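Local atomic coordinates of uncharacterized NTF2-like protein (Cytophaga hutchinsonii ATCC 33406, PDB entry 3F40), a protein that is of unknown function but belongs to the NTF2-like superfamily, whose SnoaL-like members commonly enclose a pocket between a curved sheet and its packed helices. Residues T8-I16 and Y92-T100. Numbering follows the deposited sequence. Where two conformers were deposited one is given.
Sequences TRDLVLEFI and YHLEKGEIT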
# COMPACT_ATOMS: atom_id res chain seq x y z
N THR A 8 -4.01 16.31 -9.63
CA THR A 8 -3.79 15.70 -8.30
C THR A 8 -2.56 14.77 -8.30
O THR A 8 -1.88 14.62 -7.28
CB THR A 8 -5.06 14.99 -7.83
OG1 THR A 8 -5.57 14.24 -8.90
CG2 THR A 8 -6.09 15.98 -7.50
N ARG A 9 -2.27 14.16 -9.45
CA ARG A 9 -1.07 13.29 -9.55
C ARG A 9 0.20 14.13 -9.54
O ARG A 9 1.21 13.78 -8.94
CB ARG A 9 -1.13 12.40 -10.79
CG ARG A 9 -2.14 11.26 -10.69
N ASP A 10 0.12 15.28 -10.19
CA ASP A 10 1.23 16.26 -10.12
C ASP A 10 1.46 16.72 -8.71
O ASP A 10 2.58 16.83 -8.24
CB ASP A 10 0.93 17.46 -11.00
CG ASP A 10 0.90 17.17 -12.49
OD1 ASP A 10 1.78 16.46 -12.98
OD2 ASP A 10 0.04 17.71 -13.21
N LEU A 11 0.40 17.01 -7.94
CA LEU A 11 0.59 17.44 -6.53
C LEU A 11 1.33 16.45 -5.70
O LEU A 11 2.21 16.78 -4.88
CB LEU A 11 -0.73 17.63 -5.80
CG LEU A 11 -1.58 18.81 -6.21
CD1 LEU A 11 -2.95 18.77 -5.52
CD2 LEU A 11 -0.88 20.14 -5.93
N VAL A 12 0.96 15.19 -5.85
CA VAL A 12 1.64 14.21 -5.03
C VAL A 12 3.10 14.08 -5.42
O VAL A 12 3.99 14.04 -4.57
CB VAL A 12 0.91 12.84 -5.03
CG1 VAL A 12 1.72 11.79 -4.29
CG2 VAL A 12 -0.51 13.00 -4.42
N LEU A 13 3.36 14.04 -6.72
CA LEU A 13 4.75 13.92 -7.16
C LEU A 13 5.57 15.15 -6.80
O LEU A 13 6.77 15.03 -6.53
CB LEU A 13 4.80 13.61 -8.65
CG LEU A 13 4.28 12.21 -8.95
CD1 LEU A 13 4.43 11.89 -10.45
CD2 LEU A 13 4.96 11.11 -8.11
N GLU A 14 4.94 16.31 -6.84
CA GLU A 14 5.63 17.54 -6.42
C GLU A 14 5.96 17.48 -4.94
O GLU A 14 7.02 17.93 -4.52
CB GLU A 14 4.79 18.76 -6.68
CG GLU A 14 4.63 19.07 -8.12
CD GLU A 14 3.73 20.22 -8.38
OE1 GLU A 14 3.14 20.76 -7.36
OE2 GLU A 14 3.61 20.51 -9.60
N PHE A 15 5.06 16.95 -4.14
CA PHE A 15 5.32 16.81 -2.69
C PHE A 15 6.51 15.91 -2.45
O PHE A 15 7.41 16.23 -1.67
CB PHE A 15 4.05 16.27 -1.98
CG PHE A 15 4.21 16.06 -0.50
CD1 PHE A 15 4.31 17.15 0.35
CD2 PHE A 15 4.21 14.79 0.05
CE1 PHE A 15 4.47 16.96 1.71
CE2 PHE A 15 4.35 14.63 1.40
CZ PHE A 15 4.48 15.71 2.23
N ILE A 16 6.53 14.76 -3.13
CA ILE A 16 7.64 13.84 -2.98
C ILE A 16 8.94 14.49 -3.47
O ILE A 16 9.97 14.35 -2.81
CB ILE A 16 7.41 12.52 -3.72
CG1 ILE A 16 6.19 11.81 -3.15
CG2 ILE A 16 8.64 11.64 -3.65
CD1 ILE A 16 6.29 11.45 -1.67
N TYR A 92 -2.33 8.62 -0.11
CA TYR A 92 -2.54 10.06 -0.02
C TYR A 92 -3.97 10.38 -0.43
O TYR A 92 -4.41 9.97 -1.52
CB TYR A 92 -1.55 10.80 -0.94
CG TYR A 92 -0.11 10.58 -0.63
CD1 TYR A 92 0.54 9.43 -1.01
CD2 TYR A 92 0.62 11.53 0.03
CE1 TYR A 92 1.86 9.20 -0.66
CE2 TYR A 92 1.95 11.30 0.40
CZ TYR A 92 2.56 10.12 0.06
OH TYR A 92 3.86 9.87 0.43
N HIS A 93 -4.65 11.16 0.41
CA HIS A 93 -6.00 11.63 0.07
C HIS A 93 -5.91 13.13 -0.24
O HIS A 93 -5.23 13.86 0.48
CB HIS A 93 -6.96 11.41 1.24
CG HIS A 93 -8.39 11.68 0.89
ND1 HIS A 93 -9.15 10.80 0.16
CD2 HIS A 93 -9.19 12.74 1.19
CE1 HIS A 93 -10.36 11.30 0.02
NE2 HIS A 93 -10.40 12.49 0.60
N LEU A 94 -6.61 13.53 -1.29
CA LEU A 94 -6.61 14.93 -1.74
C LEU A 94 -8.00 15.46 -1.83
O LEU A 94 -8.95 14.78 -2.28
CB LEU A 94 -5.94 15.04 -3.11
CG LEU A 94 -4.45 14.58 -3.06
CD1 LEU A 94 -4.32 13.14 -3.54
CD2 LEU A 94 -3.51 15.50 -3.86
N GLU A 95 -8.12 16.70 -1.40
CA GLU A 95 -9.37 17.43 -1.50
C GLU A 95 -9.02 18.86 -1.70
O GLU A 95 -8.11 19.39 -1.09
CB GLU A 95 -10.21 17.31 -0.25
CG GLU A 95 -10.67 15.90 -0.03
CD GLU A 95 -11.72 15.71 1.02
OE1 GLU A 95 -12.15 16.69 1.66
OE2 GLU A 95 -12.16 14.55 1.17
N LYS A 96 -9.81 19.53 -2.51
CA LYS A 96 -9.67 20.99 -2.69
C LYS A 96 -8.26 21.43 -3.04
O LYS A 96 -7.80 22.49 -2.64
CB LYS A 96 -10.18 21.72 -1.45
CG LYS A 96 -11.61 21.44 -1.13
CD LYS A 96 -12.07 22.20 0.10
CE LYS A 96 -13.53 22.00 0.37
NZ LYS A 96 -13.86 20.58 0.68
N GLY A 97 -7.60 20.62 -3.85
CA GLY A 97 -6.29 20.96 -4.35
C GLY A 97 -5.17 20.84 -3.36
O GLY A 97 -4.08 21.38 -3.60
N GLU A 98 -5.43 20.12 -2.28
CA GLU A 98 -4.41 19.89 -1.22
C GLU A 98 -4.40 18.44 -0.77
O GLU A 98 -5.40 17.75 -0.87
CB GLU A 98 -4.67 20.76 -0.00
CG GLU A 98 -4.90 22.24 -0.26
CD GLU A 98 -5.25 22.96 1.02
OE1 GLU A 98 -6.13 22.50 1.77
OE2 GLU A 98 -4.65 24.03 1.24
N ILE A 99 -3.27 18.00 -0.24
CA ILE A 99 -3.21 16.68 0.40
C ILE A 99 -3.77 16.83 1.81
O ILE A 99 -3.26 17.62 2.59
CB ILE A 99 -1.76 16.15 0.43
CG1 ILE A 99 -1.18 16.02 -0.98
CG2 ILE A 99 -1.69 14.80 1.16
CD1 ILE A 99 0.35 15.81 -1.00
N THR A 100 -4.81 16.04 2.14
CA THR A 100 -5.44 16.14 3.45
C THR A 100 -5.02 15.03 4.42
O THR A 100 -5.16 15.17 5.61
CB THR A 100 -6.97 16.17 3.35
OG1 THR A 100 -7.40 14.97 2.77
CG2 THR A 100 -7.46 17.39 2.51
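Leu-94 and Val-12 meet through methyl groups, with CG2 of Val-12 3.9 Å from CD1 of Leu-94. The other methyl of Leu-94, CD2, lies 3.7 Å from CD1 of Leu-11 in the conformer of Leu-11 given, the two leucine side chains running past one another in opposite senses. Apolar packing continues at Ile-99, whose CD1 sits 3.9 Å from Phe-15 CB and just as near to Phe-15 CG at the root of the ring.

Aromatic contacts centre on Tyr-92. Val-12 CG1, anti to its own backbone N (chi1 174°), stands over one face in a CH-pi contact, 4.3 Å from the Tyr-92 ring centroid and 12° off the normal. Phe-15 CD2 approaches Tyr-92 CE2 at 4.2 Å, the two side chains lying roughly perpendicular. Tyr-92 OH, 3.6 Å from Ile-16 CD1, is hydrogen-bonded to Tyr-77 OH.

This is the helix-on-sheet packing of the NTF2-like fold: helix 8-20 lies against the antiparallel hairpin of strands 84-95 and 98-105, its short segment 8-16 running at 126° to strand 92-95. No hydrogen bond joins the two segments.

At the hairpin end, a type I' turn from Glu-95 to Glu-98 brings Gly-97 O within 3.4 Å of Leu-11 CD1, again for that conformer. The side chains of His-93 and Glu-95 start away from the helix, and His-93 ND1 is hydrogen-bonded to Asp-72 OD1.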